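PDB 4CCY: carboxylesterase YbfK from Bacillus subtilis, which hydrolyses carboxylic esters to an alcohol and a carboxylate, as a carboxylesterase of the alpha/beta hydrolase superfamily. Local coordinates for residues I58-G63 against V86-D91; A126-G131 against V151-E156; F138-P143 against K230-P235; L237-E242 against Q264-K269; E244-Q249 against A271-S276. One frame throughout, in Å; residues are numbered along the deposited sequence.

Contact 1 of 5, residues I58-G63 against V86-D91; sequences ILLHGG and VDIIGD
With CG set between its own backbone N and carbonyl carbon (chi1 61°), His61 swings its imidazole across to the 86-91 chain, and a chi2 of 82° presents the NE2 edge to the backbone of Ile88. Ile88 answers with CG1 anti to the carbonyl carbon, which sends CD1 over one face of the ring, 3.9 Å from the His61 centroid, in a CH-pi contact. NE2 accepts a nearly straight bond from Ile88 N at 2.9 Å, tilted somewhat from the ring plane, while ND1 donates to Gly62 O at 2.7 Å, in the ring plane but above the plane of that carbonyl. This is consistent with a neutral, ND1-protonated ring whose rotation the two bonds probably hold; histidine suits the place because one flat group can both donate and accept. At the ring edge Asp91 OD2, itself bonded to Leu64 N, comes within 3.4 Å of His61 CE1. An alanine in place of His61 is likely to leave Ile88 N without its acceptor and the two loops without the ring that ties them. Farther back, Val86 N bonds to Leu59 O at 3.0 Å, and Leu60 and Val86 lie side by side, pointing the same way, with CD2 of Leu60 3.8 Å from CB of Val86. The His-Gly-Gly loop runs close to Ser129, probably the charge-relay serine; in alpha/beta hydrolases the loop after this strand commonly borders the oxyanion hole. Strand 56-60 lies between strands 82-86 and 123-128, and helices 104-118 and 130-141 pack on the Leu60 face.

Contact 2 of 5, residues A126-G131 against V151-E156; sequences AGLSLG and VISPAE
Backbone hydrogen bonds carry most of the join between Gly127-Ser129 and Ile152-Ala155. In parallel ladder fashion Ile152 N donates to Gly127 O at 2.8 Å, and Ser129 N to Ile152 O, also at 2.8 Å, each N-H lying almost along the axis of the C=O it meets. A third bond, Ala155 N to Ser129 O at 3.2 Å, is of another kind: its donor sits 70° out of the carbonyl plane, where the chain has already left the strand. Two CA-H...O contacts add to these, Leu128 CA to Ile152 O and Ser129 CA to Ser153 O, the latter at 3.0 Å.

The apolar pair is Leu128 CD1 with Ile152 CG2 at 3.5 Å, the two side chains crossing on one face of the sheet. Separately, Ala155 CB packs on the start of the helix, against the backbone at Leu130 N. Small residues suit the turn itself: a CB on Gly127 would run into Gly131 O, and Ser129 takes the unusual backbone angles 59/-120°, the strained conformation of a nucleophile elbow with its Gly-x-Ser-x-Gly sequence. Ser129 OG is bonded to His273 NE2, consistent with its assignment as the charge-relay serine. Ser153 OG instead holds His273 O.

Strand 123-128, helix 130-141 and strand 146-152 form a beta-alpha-beta unit. Ile135 and Val136 of that helix pack on Val151, Leu275 of helix 275-278 rests on Ile152, and strands 56-60 and 236-241 continue the sheet on the two flanks.

Contact 3 of 5, residues F138-P143 against K230-P235; sequences FLLRAP and KSIQVP
Leu139 CD1 is the chief bump, seated against the branch of Ile232, where it lies 3.7 Å from Ile232 CG1 and equally close to CG2. Its CG stands between the backbone N and the carbonyl carbon (chi1 62°), an uncommon setting on a helix that turns the methyls towards the 230-235 loop. From the next residue of the helix, Leu140 CD2 closes on Ile232 CG1 from another direction at 3.6 Å, and the same methyl touches Ser231 OG, whose polar partner is Glu228 O. Ile232 CG1 thus meets the ends of both leucines, and its CG2 gives Leu139 CD1 a second surface, which a beta-branched chain supplies. An alanine at Ile232 would probably open a gap in front of both, leaving Leu139 CD1 and Leu140 CD2 without their shared surface.

In the alpha/beta hydrolase fold this is the far end of helix 130-141, the helix that follows the nucleophile elbow, meeting the loop that leads from helix 226-230 into strand 236-241. Leu139 also reaches inward to Val146 and Ala149 of strand 146-152.

Towards the helix end Val234 supplies the bumps: CG2 lies against Leu139 CB at 3.9 Å, while CG1 faces Pro143 CB at 4.1 Å, so its two methyls divide between the helix and the proline. CB and CG of Pro143 lie against CG and the amide end of Gln233, CB 3.8 Å from NE2, at this exposed border. Where the backbones stand apart, a water bridges them, donating to Leu139 O at 2.8 Å and accepting from Gln233 N.

Contact 4 of 5, residues L237-E242 against Q264-K269; sequences LLMFGE and QAEIVK
Met239 and Glu266 run side by side and point the same way from their paired strands, Met239 CG and Glu266 CG 4.0 Å apart. A bend at chi3 (75°) turns Met239 CE back to lie 3.6 Å from Glu266 OE2 and 3.8 Å from Val268 CG2, so the methyl end of the flexible thioether chain lies against both the carboxylate and a valine methyl. Leu237 CD1, on the same face, crosses towards Glu266 OE1. On the other face alanine lets Leu238 CB and Ala265 CB meet directly at 4.0 Å, and Phe240 CB leans on Ile267 CG1; Leu238, Phe240 and Ile267 pack on helix 249-259. Ile267 CG2 reaches Glu242 CA at 3.6 Å.

Between the two faces five hydrogen bonds alternate in a parallel ladder, from Leu238 N to Gln264 O at 2.7 Å through to Glu242 N and Val268 O, with the short strand axes 21° apart. They join two strands of a beta-alpha-beta unit.

The glutamate's place among apolar groups is explained by its outer partners: Glu266 OE1 forms a salt bridge with Arg286 and OE2 bonds to Tyr282, so the charge is probably compensated while its stem packs with Met239.

Contact 5 of 5, residues E244-Q249 against A271-S276; sequences EAMYHQ and AGHLLS. With NA (sodium ion), chain C.
One hydrogen bond dominates: His273 ND1 donates to Glu244 OE1 at 2.7 Å, nearly straight (169°), in the plane of the imidazole and on the syn lone pair of the oxygen. Carboxylate and ring planes stand 68° apart. Glu244 reaches the ring through a bend at chi2 (63°), which folds the carboxylate back alongside His273. OE2 accepts from Met246 N at 3.0 Å on its anti side, which probably limits the rotation of the carboxylate. Water 2 adds a bridge, accepting from both Ala245 N and His273 N.

The sulfur contact is different in kind. Met246 SD lies over one face of the His273 ring, 3.7 Å from the centroid, and nearest CE1; a long chain with a polarisable sulfur suits packing over the face of an imidazole.

Metal bonds form a third group. A sodium ion is held by Glu244 O at 2.3 Å, Tyr247 O, Gln249 OE1 at 2.3 Å and three waters, six oxygen ligands in all, which probably steadies the loop carrying the acid. One of the waters also bonds His248 ND1.

His273 NE2 is hydrogen-bonded to Ser129 OG. Serine, histidine and glutamate thus line up as in the charge-relay triad of alpha/beta hydrolases, consistent with their assigned roles, with glutamate filling the acid position often taken by aspartate.

Overall arrangement
Contacts 1 and 2 lie deepest, each centred about 5 Å from the centre of the chain, and touch through neighbouring strands of one sheet; contact 4 extends that sheet beyond contact 2 and is only partly buried. Contact 5 is buried too, though its centre is about 13 Å out, and lies against contacts 2 and 4. Contact 3, partly buried and about 17 Å out, shares helix 130-141 with contact 2 but lies away from the assigned sites. Chemistry follows place: contacts 2 and 4 are mainly backbone ladders, contact 1 adds a bonded histidine, contact 5 relies on side-chain polarity and sodium, and contact 3 on apolar packing and water.

Contact 1 of 5, residues I58-G63 against V86-D91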
# COMPACT_ATOMS: atom_id res chain seq x y z
N ILE A 58 -7.90 7.81 0.67
CA ILE A 58 -7.81 6.38 0.37
C ILE A 58 -6.46 5.88 0.85
O ILE A 58 -5.43 6.49 0.53
CB ILE A 58 -7.90 6.11 -1.16
CG1 ILE A 58 -9.19 6.70 -1.77
CG2 ILE A 58 -7.73 4.62 -1.48
CD1 ILE A 58 -10.48 6.06 -1.31
N LEU A 59 -6.45 4.77 1.58
CA LEU A 59 -5.20 4.17 2.05
C LEU A 59 -4.94 2.83 1.38
O LEU A 59 -5.81 1.96 1.39
CB LEU A 59 -5.18 4.01 3.58
CG LEU A 59 -5.29 5.32 4.39
CD1 LEU A 59 -5.31 5.06 5.89
CD2 LEU A 59 -4.17 6.29 4.02
N LEU A 60 -3.73 2.65 0.84
CA LEU A 60 -3.37 1.38 0.19
C LEU A 60 -2.14 0.74 0.83
O LEU A 60 -1.04 1.31 0.80
CB LEU A 60 -3.22 1.56 -1.33
CG LEU A 60 -4.52 1.94 -2.06
CD1 LEU A 60 -4.23 2.54 -3.43
CD2 LEU A 60 -5.49 0.76 -2.16
N HIS A 61 -2.35 -0.43 1.43
CA HIS A 61 -1.33 -1.17 2.20
C HIS A 61 -0.26 -1.79 1.32
O HIS A 61 -0.41 -1.90 0.10
CB HIS A 61 -2.01 -2.27 3.01
CG HIS A 61 -2.73 -3.27 2.16
ND1 HIS A 61 -2.10 -4.29 1.55
CD2 HIS A 61 -4.06 -3.33 1.74
CE1 HIS A 61 -2.97 -4.99 0.80
NE2 HIS A 61 -4.17 -4.41 0.92
N GLY A 62 0.83 -2.23 1.93
CA GLY A 62 1.85 -2.97 1.21
C GLY A 62 1.42 -4.41 1.04
O GLY A 62 0.53 -4.90 1.75
N GLY A 63 2.07 -5.10 0.11
CA GLY A 63 1.80 -6.50 -0.15
C GLY A 63 1.88 -7.37 1.09
O GLY A 63 2.82 -7.24 1.88
N VAL A 86 -8.30 0.48 2.06
CA VAL A 86 -8.78 -0.43 1.01
C VAL A 86 -7.87 -1.67 0.93
O VAL A 86 -6.64 -1.54 0.78
CB VAL A 86 -8.81 0.29 -0.35
CG1 VAL A 86 -9.27 -0.64 -1.47
CG2 VAL A 86 -9.67 1.56 -0.28
N ASP A 87 -8.48 -2.86 1.00
CA ASP A 87 -7.74 -4.12 0.89
C ASP A 87 -7.53 -4.43 -0.58
O ASP A 87 -8.49 -4.62 -1.31
CB ASP A 87 -8.46 -5.29 1.59
CG ASP A 87 -8.12 -5.40 3.08
OD1 ASP A 87 -7.36 -4.54 3.60
OD2 ASP A 87 -8.64 -6.32 3.76
N ILE A 88 -6.28 -4.47 -1.01
CA ILE A 88 -5.99 -4.65 -2.43
C ILE A 88 -6.44 -6.05 -2.86
O ILE A 88 -6.00 -7.05 -2.31
CB ILE A 88 -4.49 -4.41 -2.77
CG1 ILE A 88 -4.09 -2.98 -2.38
CG2 ILE A 88 -4.22 -4.70 -4.25
CD1 ILE A 88 -2.60 -2.78 -2.19
N ILE A 89 -7.35 -6.08 -3.82
CA ILE A 89 -7.94 -7.31 -4.29
C ILE A 89 -6.88 -8.15 -5.02
O ILE A 89 -6.08 -7.61 -5.80
CB ILE A 89 -9.21 -7.02 -5.13
CG1 ILE A 89 -10.18 -8.22 -5.11
CG2 ILE A 89 -8.88 -6.53 -6.54
CD1 ILE A 89 -11.62 -7.82 -5.42
N GLY A 90 -6.83 -9.44 -4.71
CA GLY A 90 -5.81 -10.33 -5.28
C GLY A 90 -4.59 -10.52 -4.38
O GLY A 90 -3.63 -11.20 -4.75
N ASP A 91 -4.65 -9.92 -3.20
CA ASP A 91 -3.62 -10.12 -2.17
C ASP A 91 -4.28 -10.78 -0.94
O ASP A 91 -5.51 -10.92 -0.88
CB ASP A 91 -2.96 -8.77 -1.85
CG ASP A 91 -1.78 -8.89 -0.88
OD1 ASP A 91 -1.17 -9.98 -0.77
OD2 ASP A 91 -1.46 -7.88 -0.22

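Contact 2 of 5, residues A126-G131 against V151-E156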
# COMPACT_ATOMS: atom_id res chain seq x y z
N ALA A 126 -2.87 7.67 0.02
CA ALA A 126 -1.57 7.39 0.66
C ALA A 126 -1.35 5.91 0.64
O ALA A 126 -2.28 5.15 0.92
CB ALA A 126 -1.51 7.93 2.09
N GLY A 127 -0.14 5.49 0.29
CA GLY A 127 0.12 4.07 0.15
C GLY A 127 1.56 3.64 0.36
O GLY A 127 2.49 4.42 0.15
N LEU A 128 1.72 2.39 0.75
CA LEU A 128 3.03 1.82 0.99
C LEU A 128 3.32 0.66 0.04
O LEU A 128 2.47 -0.20 -0.16
CB LEU A 128 3.13 1.32 2.44
CG LEU A 128 4.48 0.70 2.78
CD1 LEU A 128 5.37 1.73 3.45
CD2 LEU A 128 4.32 -0.51 3.69
N SER A 129 4.53 0.64 -0.52
CA SER A 129 5.01 -0.50 -1.30
C SER A 129 4.08 -0.76 -2.49
O SER A 129 3.91 0.13 -3.33
CB SER A 129 5.20 -1.72 -0.39
OG SER A 129 6.11 -2.64 -0.93
N LEU A 130 3.48 -1.95 -2.58
CA LEU A 130 2.45 -2.24 -3.61
C LEU A 130 1.35 -1.17 -3.75
O LEU A 130 1.05 -0.71 -4.86
CB LEU A 130 1.78 -3.59 -3.36
CG LEU A 130 0.66 -4.06 -4.31
CD1 LEU A 130 1.17 -4.21 -5.75
CD2 LEU A 130 0.09 -5.38 -3.83
N GLY A 131 0.74 -0.78 -2.64
CA GLY A 131 -0.25 0.29 -2.69
C GLY A 131 0.35 1.62 -3.15
O GLY A 131 -0.32 2.43 -3.76
N VAL A 151 3.33 8.53 -1.62
CA VAL A 151 3.91 7.26 -2.02
C VAL A 151 5.06 6.90 -1.08
O VAL A 151 6.10 7.56 -1.07
CB VAL A 151 4.38 7.34 -3.48
CG1 VAL A 151 5.07 6.05 -3.92
CG2 VAL A 151 3.20 7.66 -4.40
N ILE A 152 4.88 5.84 -0.29
CA ILE A 152 5.88 5.42 0.71
C ILE A 152 6.49 4.06 0.34
O ILE A 152 5.77 3.09 0.15
CB ILE A 152 5.30 5.36 2.15
CG1 ILE A 152 4.51 6.64 2.50
CG2 ILE A 152 6.40 5.11 3.19
CD1 ILE A 152 3.68 6.53 3.77
N SER A 153 7.82 4.02 0.24
CA SER A 153 8.58 2.80 -0.05
C SER A 153 7.97 1.99 -1.19
O SER A 153 7.65 0.80 -1.02
CB SER A 153 8.70 1.94 1.21
OG SER A 153 9.26 2.70 2.27
N PRO A 154 7.81 2.62 -2.37
CA PRO A 154 7.05 1.97 -3.45
C PRO A 154 7.72 0.68 -3.94
O PRO A 154 8.96 0.52 -3.85
CB PRO A 154 7.00 3.04 -4.55
CG PRO A 154 8.16 3.95 -4.26
CD PRO A 154 8.32 3.95 -2.77
N ALA A 155 6.88 -0.27 -4.36
CA ALA A 155 7.35 -1.52 -4.96
C ALA A 155 7.80 -1.19 -6.39
O ALA A 155 6.97 -1.03 -7.29
CB ALA A 155 6.22 -2.55 -4.96
N GLU A 156 9.12 -1.08 -6.57
CA GLU A 156 9.71 -0.53 -7.80
C GLU A 156 9.14 0.85 -8.12
O GLU A 156 9.25 1.76 -7.29
CB GLU A 156 9.56 -1.50 -8.99
CG GLU A 156 10.46 -2.71 -8.87
CD GLU A 156 10.74 -3.38 -10.19
OE1 GLU A 156 9.88 -3.31 -11.10
OE2 GLU A 156 11.82 -4.00 -10.31

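Contact 3 of 5, residues F138-P143 against K230-P235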
# COMPACT_ATOMS: atom_id res chain seq x y z
N PHE A 138 -2.36 4.95 -10.61
CA PHE A 138 -3.65 5.65 -10.57
C PHE A 138 -3.56 7.15 -10.92
O PHE A 138 -4.34 7.63 -11.74
CB PHE A 138 -4.37 5.44 -9.21
CG PHE A 138 -5.81 5.90 -9.21
CD1 PHE A 138 -6.75 5.26 -10.00
CD2 PHE A 138 -6.21 7.00 -8.44
CE1 PHE A 138 -8.08 5.69 -10.02
CE2 PHE A 138 -7.53 7.44 -8.46
CZ PHE A 138 -8.47 6.78 -9.24
N LEU A 139 -2.63 7.88 -10.31
CA LEU A 139 -2.52 9.32 -10.58
C LEU A 139 -2.10 9.59 -12.04
O LEU A 139 -2.43 10.65 -12.59
CB LEU A 139 -1.58 10.01 -9.58
CG LEU A 139 -0.11 9.59 -9.55
CD1 LEU A 139 0.71 10.33 -10.59
CD2 LEU A 139 0.47 9.79 -8.15
N LEU A 140 -1.38 8.65 -12.66
CA LEU A 140 -1.04 8.75 -14.08
C LEU A 140 -2.24 8.48 -14.97
O LEU A 140 -2.45 9.19 -15.96
CB LEU A 140 0.07 7.76 -14.45
CG LEU A 140 1.52 8.07 -14.09
CD1 LEU A 140 2.38 6.83 -14.30
CD2 LEU A 140 2.06 9.23 -14.92
N ARG A 141 -3.02 7.46 -14.65
CA ARG A 141 -4.14 7.06 -15.51
C ARG A 141 -5.44 7.76 -15.15
O ARG A 141 -6.35 7.80 -15.98
CB ARG A 141 -4.36 5.55 -15.44
CG ARG A 141 -3.33 4.74 -16.19
CD ARG A 141 -3.43 3.27 -15.82
NE ARG A 141 -2.38 2.49 -16.46
CZ ARG A 141 -2.44 2.04 -17.71
NH1 ARG A 141 -3.49 2.30 -18.48
NH2 ARG A 141 -1.43 1.34 -18.20
N ALA A 142 -5.56 8.26 -13.93
CA ALA A 142 -6.79 8.93 -13.52
C ALA A 142 -6.52 10.18 -12.70
O ALA A 142 -7.08 10.33 -11.61
CB ALA A 142 -7.72 7.98 -12.77
N PRO A 143 -5.69 11.10 -13.23
CA PRO A 143 -5.30 12.28 -12.45
C PRO A 143 -6.49 13.12 -12.03
O PRO A 143 -6.43 13.77 -11.01
CB PRO A 143 -4.41 13.07 -13.42
CG PRO A 143 -4.82 12.62 -14.78
CD PRO A 143 -5.20 11.18 -14.63
N LYS A 230 7.61 12.18 -16.15
CA LYS A 230 7.61 13.59 -16.51
C LYS A 230 6.20 14.14 -16.73
O LYS A 230 5.99 15.34 -16.63
CB LYS A 230 8.45 13.84 -17.77
CG LYS A 230 9.95 13.67 -17.58
CD LYS A 230 10.63 13.28 -18.90
CE LYS A 230 10.94 14.49 -19.75
NZ LYS A 230 11.69 14.12 -20.99
N SER A 231 5.24 13.24 -17.00
CA SER A 231 3.85 13.62 -17.30
C SER A 231 2.95 13.77 -16.08
O SER A 231 1.80 14.18 -16.21
CB SER A 231 3.22 12.63 -18.27
OG SER A 231 2.82 11.44 -17.60
N ILE A 232 3.46 13.43 -14.90
CA ILE A 232 2.67 13.55 -13.66
C ILE A 232 2.24 15.00 -13.42
O ILE A 232 3.07 15.92 -13.46
CB ILE A 232 3.46 13.00 -12.43
CG1 ILE A 232 3.62 11.48 -12.55
CG2 ILE A 232 2.78 13.41 -11.12
CD1 ILE A 232 4.67 10.89 -11.64
N GLN A 233 0.94 15.18 -13.18
CA GLN A 233 0.32 16.49 -13.03
C GLN A 233 -0.40 16.68 -11.68
O GLN A 233 -1.28 17.54 -11.59
CB GLN A 233 -0.68 16.73 -14.20
CG GLN A 233 -1.81 15.71 -14.32
CD GLN A 233 -2.79 16.00 -15.44
OE1 GLN A 233 -2.49 15.79 -16.62
NE2 GLN A 233 -4.00 16.45 -15.08
N VAL A 234 -0.04 15.90 -10.67
CA VAL A 234 -0.62 16.08 -9.31
C VAL A 234 0.50 16.16 -8.27
O VAL A 234 1.59 15.65 -8.51
CB VAL A 234 -1.64 14.96 -8.92
CG1 VAL A 234 -2.63 14.66 -10.05
CG2 VAL A 234 -0.93 13.69 -8.45
N PRO A 235 0.23 16.81 -7.11
CA PRO A 235 1.24 16.85 -6.06
C PRO A 235 1.53 15.47 -5.47
O PRO A 235 0.61 14.77 -5.00
CB PRO A 235 0.61 17.75 -4.99
CG PRO A 235 -0.43 18.54 -5.72
CD PRO A 235 -0.95 17.61 -6.78
O HOH W 1 -0.71 12.57 -13.60

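Contact 4 of 5, residues L237-E242 against Q264-K269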
# COMPACT_ATOMS: atom_id res chain seq x y z
N LEU A 237 4.02 13.34 -2.71
CA LEU A 237 5.02 13.18 -1.66
C LEU A 237 5.59 11.76 -1.73
O LEU A 237 4.84 10.78 -1.63
CB LEU A 237 4.41 13.42 -0.27
CG LEU A 237 5.27 12.98 0.92
CD1 LEU A 237 6.55 13.82 1.07
CD2 LEU A 237 4.45 13.01 2.20
N LEU A 238 6.91 11.67 -1.91
CA LEU A 238 7.61 10.39 -2.04
C LEU A 238 8.60 10.18 -0.89
O LEU A 238 9.51 11.00 -0.67
CB LEU A 238 8.37 10.33 -3.37
CG LEU A 238 9.12 9.02 -3.69
CD1 LEU A 238 8.18 7.81 -3.66
CD2 LEU A 238 9.84 9.10 -5.02
N MET A 239 8.43 9.07 -0.16
CA MET A 239 9.25 8.80 1.01
C MET A 239 9.92 7.43 0.92
O MET A 239 9.28 6.43 0.66
CB MET A 239 8.41 8.90 2.30
CG MET A 239 7.72 10.25 2.48
SD MET A 239 6.78 10.37 4.01
CE MET A 239 8.08 10.56 5.21
N PHE A 240 11.22 7.41 1.15
CA PHE A 240 11.96 6.16 1.28
C PHE A 240 12.62 6.11 2.65
O PHE A 240 12.85 7.16 3.28
CB PHE A 240 13.08 6.08 0.25
CG PHE A 240 12.63 6.17 -1.17
CD1 PHE A 240 12.12 5.05 -1.84
CD2 PHE A 240 12.75 7.37 -1.87
CE1 PHE A 240 11.73 5.15 -3.18
CE2 PHE A 240 12.37 7.46 -3.20
CZ PHE A 240 11.85 6.36 -3.85
N GLY A 241 12.93 4.90 3.11
CA GLY A 241 13.71 4.70 4.33
C GLY A 241 15.17 4.49 3.96
O GLY A 241 15.47 3.81 2.98
N GLU A 242 16.08 5.07 4.74
CA GLU A 242 17.52 4.95 4.43
C GLU A 242 18.03 3.51 4.36
O GLU A 242 19.04 3.25 3.70
CB GLU A 242 18.38 5.81 5.37
CG GLU A 242 18.32 5.40 6.83
CD GLU A 242 19.51 5.91 7.64
OE1 GLU A 242 20.58 6.19 7.05
OE2 GLU A 242 19.37 6.00 8.87
N GLN A 264 7.81 16.32 -3.84
CA GLN A 264 8.51 16.36 -2.58
C GLN A 264 8.96 14.94 -2.27
O GLN A 264 8.15 14.06 -1.97
CB GLN A 264 7.62 16.95 -1.48
CG GLN A 264 7.19 18.38 -1.80
CD GLN A 264 6.11 18.92 -0.89
OE1 GLN A 264 5.99 18.52 0.26
NE2 GLN A 264 5.32 19.86 -1.41
N ALA A 265 10.26 14.72 -2.40
CA ALA A 265 10.85 13.41 -2.18
C ALA A 265 11.91 13.50 -1.10
O ALA A 265 12.65 14.49 -1.02
CB ALA A 265 11.45 12.87 -3.48
N GLU A 266 11.98 12.46 -0.26
CA GLU A 266 12.91 12.42 0.86
C GLU A 266 13.30 11.00 1.24
O GLU A 266 12.59 10.04 0.93
CB GLU A 266 12.33 13.15 2.09
CG GLU A 266 11.04 12.56 2.63
CD GLU A 266 10.44 13.38 3.77
OE1 GLU A 266 9.74 14.36 3.51
OE2 GLU A 266 10.68 13.07 4.94
N ILE A 267 14.43 10.89 1.94
CA ILE A 267 14.88 9.63 2.48
C ILE A 267 15.02 9.79 4.00
O ILE A 267 15.79 10.62 4.49
CB ILE A 267 16.22 9.18 1.84
CG1 ILE A 267 16.05 9.01 0.31
CG2 ILE A 267 16.72 7.91 2.49
CD1 ILE A 267 17.36 8.90 -0.46
N VAL A 268 14.25 8.99 4.74
CA VAL A 268 14.13 9.13 6.19
C VAL A 268 15.15 8.25 6.93
O VAL A 268 15.35 7.07 6.59
CB VAL A 268 12.68 8.80 6.63
CG1 VAL A 268 12.50 8.92 8.14
CG2 VAL A 268 11.70 9.70 5.89
N LYS A 269 15.83 8.85 7.91
CA LYS A 269 16.83 8.17 8.73
C LYS A 269 16.21 7.16 9.66
O LYS A 269 15.09 7.35 10.14
CB LYS A 269 17.60 9.17 9.58
CG LYS A 269 18.81 9.78 8.91
CD LYS A 269 19.49 10.77 9.84
CE LYS A 269 20.73 10.17 10.48
NZ LYS A 269 21.71 11.23 10.85

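Contact 5 of 5, residues E244-Q249 against A271-S276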
# COMPACT_ATOMS: atom_id res chain seq x y z
N GLU A 244 16.20 0.81 3.23
CA GLU A 244 15.37 0.07 2.26
C GLU A 244 16.08 -1.14 1.64
O GLU A 244 17.07 -0.97 0.91
CB GLU A 244 14.92 1.02 1.15
CG GLU A 244 14.23 0.35 -0.04
CD GLU A 244 12.95 -0.34 0.35
OE1 GLU A 244 11.93 0.36 0.44
OE2 GLU A 244 12.97 -1.58 0.58
N ALA A 245 15.57 -2.34 1.93
CA ALA A 245 16.25 -3.58 1.56
C ALA A 245 15.99 -4.03 0.11
O ALA A 245 16.73 -4.86 -0.42
CB ALA A 245 15.88 -4.71 2.53
N MET A 246 14.96 -3.47 -0.51
CA MET A 246 14.45 -3.97 -1.78
C MET A 246 15.09 -3.36 -3.03
O MET A 246 14.98 -3.93 -4.12
CB MET A 246 12.93 -3.76 -1.86
CG MET A 246 12.13 -4.40 -0.74
SD MET A 246 10.38 -4.45 -1.21
CE MET A 246 10.33 -6.00 -2.11
N TYR A 247 15.73 -2.20 -2.88
CA TYR A 247 16.38 -1.51 -3.99
C TYR A 247 17.30 -0.40 -3.50
O TYR A 247 17.44 -0.19 -2.28
CB TYR A 247 15.35 -0.93 -4.98
CG TYR A 247 14.20 -0.17 -4.36
CD1 TYR A 247 14.33 1.16 -3.99
CD2 TYR A 247 12.97 -0.78 -4.16
CE1 TYR A 247 13.28 1.87 -3.45
CE2 TYR A 247 11.92 -0.09 -3.61
CZ TYR A 247 12.08 1.24 -3.26
OH TYR A 247 11.02 1.95 -2.71
N HIS A 248 17.95 0.29 -4.45
CA HIS A 248 18.80 1.44 -4.11
C HIS A 248 17.95 2.66 -4.05
O HIS A 248 17.70 3.32 -5.06
CB HIS A 248 19.91 1.62 -5.14
CG HIS A 248 21.01 0.59 -5.04
ND1 HIS A 248 21.64 0.31 -3.88
CD2 HIS A 248 21.58 -0.23 -6.00
CE1 HIS A 248 22.55 -0.66 -4.09
NE2 HIS A 248 22.52 -0.98 -5.38
N GLN A 249 17.52 3.01 -2.84
CA GLN A 249 16.60 4.14 -2.66
C GLN A 249 17.23 5.49 -3.05
O GLN A 249 16.51 6.41 -3.41
CB GLN A 249 15.99 4.18 -1.25
CG GLN A 249 16.94 4.58 -0.12
CD GLN A 249 18.04 3.58 0.12
OE1 GLN A 249 17.89 2.38 -0.12
NE2 GLN A 249 19.17 4.06 0.59
N ALA A 271 15.16 4.11 9.31
CA ALA A 271 14.04 3.32 8.86
C ALA A 271 14.41 2.53 7.63
O ALA A 271 15.28 2.94 6.87
CB ALA A 271 12.84 4.20 8.59
N GLY A 272 13.75 1.39 7.46
CA GLY A 272 13.87 0.61 6.23
C GLY A 272 12.64 0.77 5.35
O GLY A 272 12.07 1.86 5.23
N HIS A 273 12.24 -0.34 4.73
CA HIS A 273 11.07 -0.42 3.86
C HIS A 273 9.78 -0.05 4.54
O HIS A 273 8.95 0.66 3.96
CB HIS A 273 10.95 -1.85 3.33
CG HIS A 273 9.91 -2.02 2.23
ND1 HIS A 273 10.04 -1.43 1.03
CD2 HIS A 273 8.71 -2.74 2.20
CE1 HIS A 273 8.98 -1.75 0.25
NE2 HIS A 273 8.16 -2.54 0.97
N LEU A 274 9.60 -0.52 5.78
CA LEU A 274 8.32 -0.41 6.48
C LEU A 274 8.17 0.92 7.22
O LEU A 274 7.89 0.96 8.42
CB LEU A 274 8.13 -1.61 7.42
CG LEU A 274 8.11 -2.98 6.75
CD1 LEU A 274 7.90 -4.05 7.80
CD2 LEU A 274 7.05 -3.08 5.65
N LEU A 275 8.32 2.00 6.47
CA LEU A 275 8.49 3.34 7.01
C LEU A 275 7.31 3.84 7.85
O LEU A 275 7.52 4.50 8.88
CB LEU A 275 8.83 4.33 5.88
CG LEU A 275 9.12 5.81 6.12
CD1 LEU A 275 10.00 6.06 7.35
CD2 LEU A 275 9.77 6.41 4.87
N SER A 276 6.09 3.54 7.43
CA SER A 276 4.92 4.00 8.18
C SER A 276 4.78 3.26 9.52
O SER A 276 4.16 3.78 10.46
CB SER A 276 3.64 3.86 7.36
OG SER A 276 3.45 2.51 6.98
NA NA C . 18.77 0.25 -0.04
O HOH W 2 13.95 -2.54 4.41
O HOH W 3 20.76 1.03 -1.39
O HOH W 4 20.08 0.87 1.92
O HOH W 5 19.72 -2.15 -0.66